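Local atomic coordinates of Two-component system sensor histidine kinase (Bacteroides thetaiotaomicron, PDB entry 3OTT), a protein that probably senses saccharides through this extracellular propeller and Y_Y_Y part and, as a histidine kinase, probably passes the signal on by phosphorelay to control transcription. Residues Phe44-Gly48 against Tyr49-Gln53; His54-Tyr57 against Gly58-Asn61; Leu647-Pro650 against Arg651-Asp654; Phe704-Ser707 against Asn708-Arg711. All blocks are in the same frame, centred on the assembly; numbering follows the deposited sequence.

Four local turns gather where a beta-propeller meets the C-terminal domain of this sensor. Contacts 1 and 2 follow one another along the chain. The first closes the hairpin of strands 42-46 and 51-53, the outer half of a four-stranded propeller blade, and the second lies in the loop toward strand 67-71. Contacts 3 and 4 come some 600 residues later, in the beta-sandwich: one follows edge strand 646-648, the other links strands 703-704 and 711-714. Centres of contacts 1 and 3 lie about 17 Å apart, those of 2 and 3 about 13 Å. Tyr49 touches Asn710, and Thr56 is hydrogen-bonded to Arg651, which shows how turns remote in sequence can join two domains.

Contact 1 (Phe44-Gly48 against Tyr49-Gln53); sequences FSYDG and YSTQQ
The Tyr46 ring carries the backbone N of Gly48 over the centre of one face, 3.5 Å above its plane, and has Thr51 N at its edge, in plane. Thr51 CG2 and Ser50 O approach the same ring obliquely, and CG set anti to the backbone N (chi1 -180°) brings it back along the turn. This is the beta hairpin formed by the two outer strands of a propeller blade. Phe44 and Gln53 form an antiparallel non-hydrogen-bonded pair at its other end, where Phe44 CE2 lies 3.6 Å from Gln53 CB; the ring and amide planes are 58° apart. The edge of the Tyr49 ring meets Asp47 O, while Lys688 makes a cation-pi contact with that ring. Between the aromatic groups, Ser45 and Gln52 exchange two backbone hydrogen bonds, each of 2.9 Å between the N of one residue and the O of the other. Ser45 OG turns to His54, and Gln52 NE2 reaches Thr639 O in the C-terminal beta-sandwich. Asp47 organises the turn itself. Its OD1 accepts Tyr49 N at 2.8 Å on the anti side and Ser50 N at 3.0 Å on the syn side, two bonds that hold the carboxylate in place. The other oxygen, OD2, is bonded to Thr639 OG1 and receives a hydrogen bond of 2.7 Å from a water, which in turn accepts one from Ser50 OG.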
ATOM      1  N   PHE B  44     -17.008  16.749 -23.594  1.00 12.71           N
ATOM      2  CA  PHE B  44     -15.792  17.438 -24.077  1.00 13.58           C
ATOM      3  C   PHE B  44     -14.536  16.904 -23.344  1.00 14.14           C
ATOM      4  O   PHE B  44     -14.657  16.243 -22.270  1.00 12.54           O
ATOM      5  CB  PHE B  44     -15.812  18.967 -23.812  1.00 12.56           C
ATOM      6  CG  PHE B  44     -16.728  19.772 -24.734  1.00 12.27           C
ATOM      7  CD1 PHE B  44     -18.093  19.827 -24.490  1.00 11.72           C
ATOM      8  CD2 PHE B  44     -16.197  20.531 -25.780  1.00 10.43           C
ATOM      9  CE1 PHE B  44     -18.923  20.566 -25.282  1.00 10.76           C
ATOM     10  CE2 PHE B  44     -17.027  21.303 -26.615  1.00 10.76           C
ATOM     11  CZ  PHE B  44     -18.401  21.313 -26.348  1.00 13.21           C
ATOM     12  N   SER B  45     -13.349  17.258 -23.886  1.00 13.66           N
ATOM     13  CA  SER B  45     -12.100  17.081 -23.194  1.00 14.10           C
ATOM     14  C   SER B  45     -11.329  18.371 -23.236  1.00 14.99           C
ATOM     15  O   SER B  45     -11.548  19.209 -24.098  1.00 15.12           O
ATOM     16  CB  SER B  45     -11.282  15.964 -23.847  1.00 15.89           C
ATOM     17  OG  SER B  45     -10.991  16.250 -25.254  1.00 14.49           O
ATOM     18  N   TYR B  46     -10.380  18.514 -22.319  1.00 15.01           N
ATOM     19  CA  TYR B  46      -9.585  19.720 -22.231  1.00 15.00           C
ATOM     20  C   TYR B  46      -8.166  19.317 -21.949  1.00 15.29           C
ATOM     21  O   TYR B  46      -7.906  18.614 -20.954  1.00 15.68           O
ATOM     22  CB  TYR B  46     -10.071  20.618 -21.107  1.00 14.48           C
ATOM     23  CG  TYR B  46      -9.282  21.909 -20.958  1.00 16.34           C
ATOM     24  CD1 TYR B  46      -9.135  22.786 -22.020  1.00 14.71           C
ATOM     25  CD2 TYR B  46      -8.715  22.255 -19.751  1.00 16.12           C
ATOM     26  CE1 TYR B  46      -8.467  23.953 -21.893  1.00 15.44           C
ATOM     27  CE2 TYR B  46      -8.024  23.415 -19.611  1.00 17.12           C
ATOM     28  CZ  TYR B  46      -7.902  24.273 -20.676  1.00 18.86           C
ATOM     29  OH  TYR B  46      -7.202  25.465 -20.525  1.00 19.11           O
ATOM     30  N   ASP B  47      -7.238  19.752 -22.791  1.00 13.84           N
ATOM     31  CA  ASP B  47      -5.855  19.305 -22.605  1.00 14.43           C
ATOM     32  C   ASP B  47      -4.963  20.392 -22.033  1.00 14.58           C
ATOM     33  O   ASP B  47      -3.734  20.259 -22.068  1.00 15.47           O
ATOM     34  CB  ASP B  47      -5.267  18.828 -23.948  1.00 15.38           C
ATOM     35  CG  ASP B  47      -5.169  19.962 -25.002  1.00 17.81           C
ATOM     36  OD1 ASP B  47      -5.496  21.135 -24.657  1.00 18.65           O
ATOM     37  OD2 ASP B  47      -4.718  19.682 -26.156  1.00 18.61           O
ATOM     38  N   GLY B  48      -5.555  21.475 -21.555  1.00 12.87           N
ATOM     39  CA  GLY B  48      -4.785  22.547 -20.985  1.00 14.52           C
ATOM     40  C   GLY B  48      -4.506  23.667 -21.987  1.00 17.11           C
ATOM     41  O   GLY B  48      -4.000  24.687 -21.594  1.00 17.36           O
ATOM     42  N   TYR B  49      -4.843  23.466 -23.273  1.00 17.22           N
ATOM     43  CA  TYR B  49      -4.678  24.469 -24.336  1.00 19.24           C
ATOM     44  C   TYR B  49      -6.027  24.789 -24.935  1.00 19.79           C
ATOM     45  O   TYR B  49      -6.387  25.934 -24.988  1.00 21.57           O
ATOM     46  CB  TYR B  49      -3.752  23.942 -25.462  1.00 18.72           C
ATOM     47  CG  TYR B  49      -2.296  23.870 -25.047  1.00 20.58           C
ATOM     48  CD1 TYR B  49      -1.795  22.781 -24.301  1.00 18.63           C
ATOM     49  CD2 TYR B  49      -1.412  24.906 -25.379  1.00 20.73           C
ATOM     50  CE1 TYR B  49      -0.444  22.739 -23.936  1.00 20.95           C
ATOM     51  CE2 TYR B  49      -0.065  24.856 -25.029  1.00 22.75           C
ATOM     52  CZ  TYR B  49       0.406  23.784 -24.289  1.00 21.81           C
ATOM     53  OH  TYR B  49       1.751  23.778 -23.958  1.00 24.60           O
ATOM     54  N   SER B  50      -6.772  23.778 -25.395  1.00 19.02           N
ATOM     55  CA  SER B  50      -8.095  24.019 -25.939  1.00 18.82           C
ATOM     56  C   SER B  50      -9.054  22.897 -25.566  1.00 17.89           C
ATOM     57  O   SER B  50      -8.626  21.813 -25.180  1.00 17.63           O
ATOM     58  CB  SER B  50      -8.044  24.135 -27.455  1.00 18.87           C
ATOM     59  OG  SER B  50      -7.538  22.947 -27.997  1.00 22.43           O
ATOM     60  N   THR B  51     -10.345  23.193 -25.697  1.00 16.83           N
ATOM     61  CA  THR B  51     -11.402  22.233 -25.547  1.00 17.53           C
ATOM     62  C   THR B  51     -11.649  21.476 -26.836  1.00 16.59           C
ATOM     63  O   THR B  51     -11.434  21.991 -27.924  1.00 18.82           O
ATOM     64  CB  THR B  51     -12.710  22.883 -25.050  1.00 17.51           C
ATOM     65  OG1 THR B  51     -13.203  23.776 -26.056  1.00 21.32           O
ATOM     66  CG2 THR B  51     -12.464  23.666 -23.765  1.00 16.39           C
ATOM     67  N   GLN B  52     -12.120  20.251 -26.715  1.00 15.60           N
ATOM     68  CA  GLN B  52     -12.437  19.458 -27.887  1.00 16.70           C
ATOM     69  C   GLN B  52     -13.745  18.658 -27.662  1.00 16.06           C
ATOM     70  O   GLN B  52     -13.924  17.983 -26.636  1.00 12.89           O
ATOM     71  CB  GLN B  52     -11.242  18.507 -28.200  1.00 16.87           C
ATOM     72  CG  GLN B  52     -11.396  17.687 -29.458  1.00 20.03           C
ATOM     73  CD  GLN B  52     -10.181  16.763 -29.711  1.00 22.57           C
ATOM     74  OE1 GLN B  52     -10.322  15.569 -29.953  1.00 25.09           O
ATOM     75  NE2 GLN B  52      -9.006  17.319 -29.626  1.00 23.01           N
ATOM     76  N   GLN B  53     -14.637  18.712 -28.646  1.00 16.00           N
ATOM     77  CA  GLN B  53     -15.942  18.095 -28.475  1.00 16.38           C
ATOM     78  C   GLN B  53     -15.900  16.640 -28.851  1.00 16.60           C
ATOM     79  O   GLN B  53     -15.130  16.253 -29.709  1.00 15.91           O
ATOM     80  CB  GLN B  53     -17.048  18.834 -29.239  1.00 17.28           C
ATOM     81  CG  GLN B  53     -17.066  18.654 -30.758  1.00 16.30           C
ATOM     82  CD  GLN B  53     -18.132  19.548 -31.350  1.00 20.93           C
ATOM     83  OE1 GLN B  53     -17.996  20.758 -31.299  1.00 24.39           O
ATOM     84  NE2 GLN B  53     -19.236  18.971 -31.829  1.00 16.80           N
TER
HETATM   85  O   HOH W   1      -4.988  21.608 -28.061  1.00  3.74           O

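Contact 2 (His54-Tyr57 against Gly58-Asn61); sequences HFTY and GENN
Asn61 points its amide back at the strand-like residues before the turn and uses both ends of it. OD1 accepts the backbone N of Thr56 at 2.9 Å, the donor tilted 32° from the carbonyl plane, and lies 3.2 Å from Phe55 CB. On the other end, ND2 gives a hydrogen bond of 2.9 Å to Glu59 OE1, met nearly along the C-O axis of the carboxylate. Glu59 is thereby held across Thr56: the two side chains run obliquely to each other, with Glu59 CD 3.5 Å from Thr56 CB. The threonine OG1 stands beside its own backbone N (chi1 -58°), and its hydrogen-bond partner is Arg651 NH1 of the C-terminal domain. Phe55 sends its ring away from Asn61 to meet that of Phe44, the planes about 80° apart. A leucine at Asn61 would probably leave Thr56 N without its acceptor and Glu59 free to swing off the threonine. Inside this frame, Glu59 N bonds to Thr56 O at 3.1 Å, and Gly58 occupies a backbone conformation in which a CB would press on the preceding carbonyl O. Glycine in the third position suits the type II beta turn from Thr56 to Glu59, here within a loop between successive propeller blades.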
ATOM      1  N   HIS B  54     -16.729  15.824 -28.208  1.00 15.68           N
ATOM      2  CA  HIS B  54     -16.777  14.400 -28.617  1.00 16.31           C
ATOM      3  C   HIS B  54     -18.173  13.918 -28.970  1.00 15.87           C
ATOM      4  O   HIS B  54     -18.575  12.861 -28.587  1.00 16.67           O
ATOM      5  CB  HIS B  54     -16.131  13.543 -27.550  1.00 15.80           C
ATOM      6  CG  HIS B  54     -14.691  13.884 -27.341  1.00 17.56           C
ATOM      7  ND1 HIS B  54     -13.672  13.252 -28.038  1.00 23.66           N
ATOM      8  CD2 HIS B  54     -14.097  14.835 -26.597  1.00 18.33           C
ATOM      9  CE1 HIS B  54     -12.512  13.774 -27.687  1.00 20.37           C
ATOM     10  NE2 HIS B  54     -12.739  14.743 -26.826  1.00 17.22           N
ATOM     11  N   PHE B  55     -18.905  14.746 -29.700  1.00 16.96           N
ATOM     12  CA  PHE B  55     -20.270  14.470 -30.086  1.00 17.35           C
ATOM     13  C   PHE B  55     -20.514  15.168 -31.415  1.00 19.28           C
ATOM     14  O   PHE B  55     -19.772  16.083 -31.780  1.00 18.29           O
ATOM     15  CB  PHE B  55     -21.252  14.953 -29.003  1.00 15.79           C
ATOM     16  CG  PHE B  55     -21.164  16.411 -28.692  1.00 12.98           C
ATOM     17  CD1 PHE B  55     -21.826  17.355 -29.474  1.00 14.64           C
ATOM     18  CD2 PHE B  55     -20.442  16.842 -27.619  1.00 13.47           C
ATOM     19  CE1 PHE B  55     -21.767  18.726 -29.152  1.00 15.36           C
ATOM     20  CE2 PHE B  55     -20.337  18.203 -27.289  1.00 12.75           C
ATOM     21  CZ  PHE B  55     -20.998  19.147 -28.065  1.00 14.26           C
ATOM     22  N   THR B  56     -21.562  14.756 -32.123  1.00 21.74           N
ATOM     23  CA  THR B  56     -21.944  15.392 -33.382  1.00 23.67           C
ATOM     24  C   THR B  56     -23.350  15.960 -33.232  1.00 25.15           C
ATOM     25  O   THR B  56     -24.244  15.296 -32.670  1.00 24.83           O
ATOM     26  CB  THR B  56     -21.829  14.353 -34.560  1.00 26.02           C
ATOM     27  OG1 THR B  56     -20.478  13.862 -34.612  1.00 24.75           O
ATOM     28  CG2 THR B  56     -22.240  14.929 -35.959  1.00 24.26           C
ATOM     29  N   TYR B  57     -23.529  17.189 -33.716  1.00 26.09           N
ATOM     30  CA  TYR B  57     -24.804  17.867 -33.698  1.00 28.55           C
ATOM     31  C   TYR B  57     -25.942  16.996 -34.245  1.00 28.79           C
ATOM     32  O   TYR B  57     -25.787  16.381 -35.293  1.00 29.07           O
ATOM     33  CB  TYR B  57     -24.704  19.207 -34.432  1.00 29.93           C
ATOM     34  CG  TYR B  57     -25.963  20.050 -34.333  1.00 36.39           C
ATOM     35  CD1 TYR B  57     -26.926  20.030 -35.366  1.00 43.09           C
ATOM     36  CD2 TYR B  57     -26.198  20.873 -33.212  1.00 42.13           C
ATOM     37  CE1 TYR B  57     -28.081  20.802 -35.285  1.00 48.36           C
ATOM     38  CE2 TYR B  57     -27.352  21.655 -33.114  1.00 46.00           C
ATOM     39  CZ  TYR B  57     -28.294  21.613 -34.154  1.00 50.93           C
ATOM     40  OH  TYR B  57     -29.456  22.373 -34.073  1.00 55.22           O
ATOM     41  N   GLY B  58     -27.057  16.912 -33.506  1.00 28.39           N
ATOM     42  CA  GLY B  58     -28.197  16.115 -33.940  1.00 29.18           C
ATOM     43  C   GLY B  58     -28.169  14.627 -33.565  1.00 30.19           C
ATOM     44  O   GLY B  58     -29.217  13.950 -33.554  1.00 30.10           O
ATOM     45  N   GLU B  59     -26.984  14.086 -33.276  1.00 29.70           N
ATOM     46  CA  GLU B  59     -26.897  12.676 -32.917  1.00 29.11           C
ATOM     47  C   GLU B  59     -27.323  12.469 -31.454  1.00 28.44           C
ATOM     48  O   GLU B  59     -27.384  13.416 -30.678  1.00 27.67           O
ATOM     49  CB  GLU B  59     -25.479  12.173 -33.108  1.00 29.01           C
ATOM     50  CG  GLU B  59     -24.966  12.186 -34.568  1.00 32.05           C
ATOM     51  CD  GLU B  59     -23.671  11.374 -34.740  1.00 38.18           C
ATOM     52  OE1 GLU B  59     -23.078  10.863 -33.740  1.00 34.73           O
ATOM     53  OE2 GLU B  59     -23.233  11.244 -35.900  1.00 43.52           O
ATOM     54  N   ASN B  60     -27.591  11.228 -31.076  1.00 27.40           N
ATOM     55  CA  ASN B  60     -27.982  10.928 -29.704  1.00 26.47           C
ATOM     56  C   ASN B  60     -26.869  11.248 -28.668  1.00 24.62           C
ATOM     57  O   ASN B  60     -27.189  11.418 -27.500  1.00 23.89           O
ATOM     58  CB  ASN B  60     -28.423   9.455 -29.586  1.00 26.33           C
ATOM     59  CG  ASN B  60     -27.238   8.510 -29.635  1.00 31.23           C
ATOM     60  OD1 ASN B  60     -26.362   8.651 -30.490  1.00 32.92           O
ATOM     61  ND2 ASN B  60     -27.167   7.582 -28.681  1.00 34.98           N
ATOM     62  N   ASN B  61     -25.592  11.361 -29.095  1.00 22.37           N
ATOM     63  CA  ASN B  61     -24.485  11.803 -28.180  1.00 19.69           C
ATOM     64  C   ASN B  61     -24.414  13.311 -27.869  1.00 18.82           C
ATOM     65  O   ASN B  61     -23.660  13.722 -27.006  1.00 15.74           O
ATOM     66  CB  ASN B  61     -23.106  11.355 -28.698  1.00 18.79           C
ATOM     67  CG  ASN B  61     -22.907  11.703 -30.129  1.00 20.32           C
ATOM     68  OD1 ASN B  61     -23.055  12.868 -30.547  1.00 19.17           O
ATOM     69  ND2 ASN B  61     -22.646  10.689 -30.927  1.00 21.64           N
TER

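Contact 3 (Leu647-Pro650 against Arg651-Asp654); sequences LVSP and RTRD
Where edge strand 646-648 of the C-terminal beta-sandwich runs out, the chain makes a tight turn centred on the carbonyl of Ser649. That oxygen accepts two backbone donors. Arg653 N arrives nearly in line with the C=O bond at 2.9 Å, while Thr652 N, also 2.9 Å from Ser649 O, stands above the carbonyl plane by 48°. Ser649 OG lies between its own backbone N and carbonyl carbon (chi1 63°), which turns it toward the next residues: it is 3.6 Å from Arg651 CB and takes a weak bond from Arg651 N. The same N-H is also hydrogen-bonded to Asp92 OD2 of the propeller. Two arginines then leave the turn differently. Arg651 is bent at its third torsion, Thr652 CG2 rests over one face of its guanidinium toward the rim, and NH1 reaches Thr56 OG1. Arg653 folds back across Val648, with CD 3.9 Å from Val648 CG1, before its NE pairs with Asp655 in a salt bridge. Beyond them, the CA-H of Pro650 faces Arg653 O. One carbonyl gripped by the amides three and four residues ahead is characteristic of a single helical turn, here the exit from a sandwich-edge strand placed against the propeller.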
ATOM      1  N   LEU B 647     -10.550  18.425 -38.191  1.00 27.74           N
ATOM      2  CA  LEU B 647     -10.167  17.544 -37.079  1.00 25.82           C
ATOM      3  C   LEU B 647     -10.698  16.115 -37.378  1.00 24.88           C
ATOM      4  O   LEU B 647     -11.856  15.952 -37.774  1.00 26.16           O
ATOM      5  CB  LEU B 647     -10.696  18.132 -35.797  1.00 25.49           C
ATOM      6  CG  LEU B 647     -10.666  17.484 -34.413  1.00 27.56           C
ATOM      7  CD1 LEU B 647     -11.578  16.314 -34.333  1.00 26.54           C
ATOM      8  CD2 LEU B 647      -9.279  17.132 -34.076  1.00 26.80           C
ATOM      9  N   VAL B 648      -9.855  15.096 -37.264  1.00 21.64           N
ATOM     10  CA  VAL B 648     -10.311  13.728 -37.609  1.00 22.52           C
ATOM     11  C   VAL B 648     -10.092  12.688 -36.489  1.00 22.74           C
ATOM     12  O   VAL B 648      -9.045  12.689 -35.814  1.00 21.41           O
ATOM     13  CB  VAL B 648      -9.681  13.179 -38.926  1.00 22.37           C
ATOM     14  CG1 VAL B 648     -10.278  13.910 -40.180  1.00 23.14           C
ATOM     15  CG2 VAL B 648      -8.144  13.258 -38.891  1.00 18.59           C
ATOM     16  N   SER B 649     -11.048  11.778 -36.317  1.00 22.66           N
ATOM     17  CA  SER B 649     -10.892  10.757 -35.261  1.00 22.65           C
ATOM     18  C   SER B 649     -11.706   9.548 -35.617  1.00 22.42           C
ATOM     19  O   SER B 649     -12.559   9.623 -36.497  1.00 23.02           O
ATOM     20  CB  SER B 649     -11.364  11.308 -33.882  1.00 22.23           C
ATOM     21  OG  SER B 649     -12.766  11.618 -33.960  1.00 27.42           O
ATOM     22  N   PRO B 650     -11.470   8.425 -34.920  1.00 22.73           N
ATOM     23  CA  PRO B 650     -12.252   7.241 -35.280  1.00 24.31           C
ATOM     24  C   PRO B 650     -13.756   7.530 -35.200  1.00 26.67           C
ATOM     25  O   PRO B 650     -14.530   6.938 -35.897  1.00 26.33           O
ATOM     26  CB  PRO B 650     -11.823   6.205 -34.230  1.00 24.63           C
ATOM     27  CG  PRO B 650     -10.469   6.606 -33.794  1.00 21.70           C
ATOM     28  CD  PRO B 650     -10.458   8.139 -33.876  1.00 21.45           C
ATOM     29  N   ARG B 651     -14.153   8.490 -34.372  1.00 28.13           N
ATOM     30  CA  ARG B 651     -15.583   8.770 -34.231  1.00 31.12           C
ATOM     31  C   ARG B 651     -16.211   9.268 -35.548  1.00 33.18           C
ATOM     32  O   ARG B 651     -17.391   9.073 -35.792  1.00 34.62           O
ATOM     33  CB  ARG B 651     -15.782   9.818 -33.121  1.00 30.46           C
ATOM     34  CG  ARG B 651     -17.195   9.949 -32.653  1.00 30.63           C
ATOM     35  CD  ARG B 651     -17.264  10.960 -31.525  1.00 31.62           C
ATOM     36  NE  ARG B 651     -16.672  12.253 -31.853  1.00 28.75           N
ATOM     37  CZ  ARG B 651     -17.306  13.241 -32.494  1.00 30.35           C
ATOM     38  NH1 ARG B 651     -18.563  13.111 -32.887  1.00 25.18           N
ATOM     39  NH2 ARG B 651     -16.665  14.380 -32.741  1.00 31.21           N
ATOM     40  N   THR B 652     -15.424   9.968 -36.358  1.00 33.81           N
ATOM     41  CA  THR B 652     -15.955  10.560 -37.587  1.00 37.31           C
ATOM     42  C   THR B 652     -15.375   9.954 -38.854  1.00 38.47           C
ATOM     43  O   THR B 652     -15.889  10.248 -39.912  1.00 40.81           O
ATOM     44  CB  THR B 652     -15.754  12.118 -37.656  1.00 36.33           C
ATOM     45  OG1 THR B 652     -14.357  12.418 -37.694  1.00 36.35           O
ATOM     46  CG2 THR B 652     -16.360  12.820 -36.475  1.00 37.38           C
ATOM     47  N   ARG B 653     -14.298   9.160 -38.770  1.00 39.31           N
ATOM     48  CA  ARG B 653     -13.721   8.474 -39.975  1.00 41.59           C
ATOM     49  C   ARG B 653     -13.354   6.984 -39.754  1.00 42.69           C
ATOM     50  O   ARG B 653     -12.868   6.590 -38.685  1.00 42.14           O
ATOM     51  CB  ARG B 653     -12.463   9.177 -40.517  1.00 40.01           C
ATOM     52  CG  ARG B 653     -12.473  10.708 -40.557  1.00 42.31           C
ATOM     53  CD  ARG B 653     -12.547  11.314 -41.972  1.00 46.92           C
ATOM     54  NE  ARG B 653     -11.968  10.465 -43.008  1.00 49.10           N
ATOM     55  CZ  ARG B 653     -11.745  10.848 -44.266  1.00 52.93           C
ATOM     56  NH1 ARG B 653     -12.004  12.103 -44.632  1.00 52.93           N
ATOM     57  NH2 ARG B 653     -11.257   9.973 -45.167  1.00 51.01           N
ATOM     58  N   ASP B 654     -13.584   6.184 -40.789  1.00 44.87           N
ATOM     59  CA  ASP B 654     -13.112   4.794 -40.901  1.00 47.16           C
ATOM     60  C   ASP B 654     -11.598   4.604 -40.843  1.00 44.77           C
ATOM     61  O   ASP B 654     -11.103   3.581 -40.360  1.00 45.84           O
ATOM     62  CB  ASP B 654     -13.547   4.228 -42.277  1.00 50.45           C
ATOM     63  CG  ASP B 654     -15.017   3.961 -42.337  1.00 56.47           C
ATOM     64  OD1 ASP B 654     -15.722   4.426 -41.400  1.00 61.23           O
ATOM     65  OD2 ASP B 654     -15.472   3.279 -43.295  1.00 62.92           O
TER

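Contact 4 (Phe704-Ser707 against Asn708-Arg711); sequences FLKS and NINR
Leu705 turns its side chain toward the returning chain, and each step outward meets backbone or branch of the later residues. Its CB lies 3.8 Å from Ile709 O, and CG stays near the same oxygen. At the fork the two methyls part: CD1 remains 3.9 Å from Ile709 O, whereas CD2 reaches further, to 3.6 Å from Arg711 O and 4.0 Å from Ile709 CG2. This last touch joins two apolar side chains that run obliquely to each other. Beyond the turn, Leu705 also packs on Leu678 and Tyr693, from two different strands. An alanine in place of Leu705 would probably open a gap beside Ile709 CG2 and take away the apolar cover between the turn and those strands. Ile709 has CG2 anti to its backbone N and CG1 beside it (chi1 -68°), which sends one branch to Leu705 and CD1 the other way, 3.7 Å from Lys706 CB. The lysine is flanked again by Asn708, whose OD1 sits 3.5 Å from Lys706 CG. Backbone closure comes from Ile709 N, which bonds to Lys706 O at 2.9 Å from above the carbonyl plane. On the far side, Arg711 leaves the turn for a salt bridge with Glu677. Lys706 to Ile709 thus form a type I beta turn, set within the Y_Y_Y domain in a loop that joins the two sheets of its sandwich.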
ATOM      1  N   PHE B 704      11.228  25.318 -33.705  1.00 30.96           N
ATOM      2  CA  PHE B 704      10.765  25.862 -32.429  1.00 31.90           C
ATOM      3  C   PHE B 704       9.324  26.326 -32.503  1.00 30.99           C
ATOM      4  O   PHE B 704       8.891  26.855 -33.521  1.00 30.50           O
ATOM      5  CB  PHE B 704      11.658  27.026 -32.031  1.00 33.55           C
ATOM      6  CG  PHE B 704      13.060  26.619 -31.820  1.00 35.34           C
ATOM      7  CD1 PHE B 704      13.895  26.364 -32.917  1.00 36.41           C
ATOM      8  CD2 PHE B 704      13.548  26.417 -30.533  1.00 35.68           C
ATOM      9  CE1 PHE B 704      15.194  25.926 -32.709  1.00 39.12           C
ATOM     10  CE2 PHE B 704      14.845  25.976 -30.314  1.00 37.14           C
ATOM     11  CZ  PHE B 704      15.678  25.737 -31.391  1.00 36.89           C
ATOM     12  N   LEU B 705       8.576  26.126 -31.429  1.00 30.67           N
ATOM     13  CA  LEU B 705       7.159  26.545 -31.439  1.00 30.45           C
ATOM     14  C   LEU B 705       6.824  27.996 -30.990  1.00 32.87           C
ATOM     15  O   LEU B 705       6.225  28.787 -31.755  1.00 34.23           O
ATOM     16  CB  LEU B 705       6.260  25.496 -30.775  1.00 27.47           C
ATOM     17  CG  LEU B 705       5.853  24.360 -31.727  1.00 26.55           C
ATOM     18  CD1 LEU B 705       5.191  23.200 -31.008  1.00 22.18           C
ATOM     19  CD2 LEU B 705       4.952  24.855 -32.900  1.00 24.12           C
ATOM     20  N   LYS B 706       7.222  28.396 -29.803  1.00 35.08           N
ATOM     21  CA  LYS B 706       6.585  29.617 -29.221  1.00 38.25           C
ATOM     22  C   LYS B 706       5.487  29.096 -28.316  1.00 37.15           C
ATOM     23  O   LYS B 706       4.663  28.249 -28.746  1.00 35.58           O
ATOM     24  CB  LYS B 706       5.966  30.532 -30.289  1.00 39.24           C
ATOM     25  CG  LYS B 706       5.710  31.974 -29.833  1.00 44.15           C
ATOM     26  CD  LYS B 706       6.930  32.867 -30.160  1.00 52.24           C
ATOM     27  CE  LYS B 706       6.948  34.193 -29.351  1.00 56.50           C
ATOM     28  NZ  LYS B 706       7.448  34.024 -27.944  1.00 57.55           N
ATOM     29  N   SER B 707       5.504  29.545 -27.061  1.00 38.54           N
ATOM     30  CA  SER B 707       4.807  28.772 -25.992  1.00 38.34           C
ATOM     31  C   SER B 707       3.288  28.737 -26.102  1.00 36.77           C
ATOM     32  O   SER B 707       2.643  27.744 -25.706  1.00 35.56           O
ATOM     33  CB  SER B 707       5.242  29.136 -24.552  1.00 39.66           C
ATOM     34  OG  SER B 707       5.680  30.482 -24.437  1.00 45.36           O
ATOM     35  N   ASN B 708       2.699  29.783 -26.643  1.00 36.28           N
ATOM     36  CA  ASN B 708       1.263  29.699 -26.813  1.00 35.98           C
ATOM     37  C   ASN B 708       0.821  28.739 -27.935  1.00 32.70           C
ATOM     38  O   ASN B 708      -0.345  28.465 -28.078  1.00 32.42           O
ATOM     39  CB  ASN B 708       0.651  31.079 -27.023  1.00 38.04           C
ATOM     40  CG  ASN B 708       1.414  31.914 -28.060  1.00 43.67           C
ATOM     41  OD1 ASN B 708       2.643  31.762 -28.258  1.00 45.20           O
ATOM     42  ND2 ASN B 708       0.679  32.834 -28.715  1.00 49.19           N
ATOM     43  N   ILE B 709       1.737  28.243 -28.747  1.00 30.90           N
ATOM     44  CA  ILE B 709       1.289  27.488 -29.909  1.00 28.87           C
ATOM     45  C   ILE B 709       1.575  26.053 -29.653  1.00 25.94           C
ATOM     46  O   ILE B 709       2.713  25.720 -29.421  1.00 28.11           O
ATOM     47  CB  ILE B 709       1.947  28.007 -31.220  1.00 29.66           C
ATOM     48  CG1 ILE B 709       1.422  29.403 -31.535  1.00 32.57           C
ATOM     49  CG2 ILE B 709       1.654  27.117 -32.436  1.00 26.08           C
ATOM     50  CD1 ILE B 709       2.363  30.438 -31.121  1.00 38.60           C
ATOM     51  N   ASN B 710       0.566  25.205 -29.679  1.00 22.32           N
ATOM     52  CA  ASN B 710       0.837  23.793 -29.480  1.00 19.75           C
ATOM     53  C   ASN B 710       0.453  23.008 -30.714  1.00 19.69           C
ATOM     54  O   ASN B 710       0.199  21.822 -30.615  1.00 19.02           O
ATOM     55  CB  ASN B 710       0.061  23.219 -28.309  1.00 17.51           C
ATOM     56  CG  ASN B 710      -1.411  23.239 -28.557  1.00 14.49           C
ATOM     57  OD1 ASN B 710      -1.910  24.198 -29.077  1.00 14.02           O
ATOM     58  ND2 ASN B 710      -2.124  22.178 -28.180  1.00 11.83           N
ATOM     59  N   ARG B 711       0.365  23.675 -31.856  1.00 20.47           N
ATOM     60  CA  ARG B 711      -0.008  23.001 -33.100  1.00 21.19           C
ATOM     61  C   ARG B 711       1.165  22.900 -34.123  1.00 19.52           C
ATOM     62  O   ARG B 711       1.815  23.844 -34.402  1.00 19.60           O
ATOM     63  CB  ARG B 711      -1.252  23.641 -33.747  1.00 21.03           C
ATOM     64  CG  ARG B 711      -1.475  23.093 -35.140  1.00 25.58           C
ATOM     65  CD  ARG B 711      -2.618  23.699 -35.859  1.00 33.73           C
ATOM     66  NE  ARG B 711      -3.806  23.638 -35.025  1.00 37.73           N
ATOM     67  CZ  ARG B 711      -5.033  23.628 -35.507  1.00 41.91           C
ATOM     68  NH1 ARG B 711      -5.210  23.612 -36.820  1.00 40.63           N
ATOM     69  NH2 ARG B 711      -6.073  23.602 -34.670  1.00 45.50           N
TER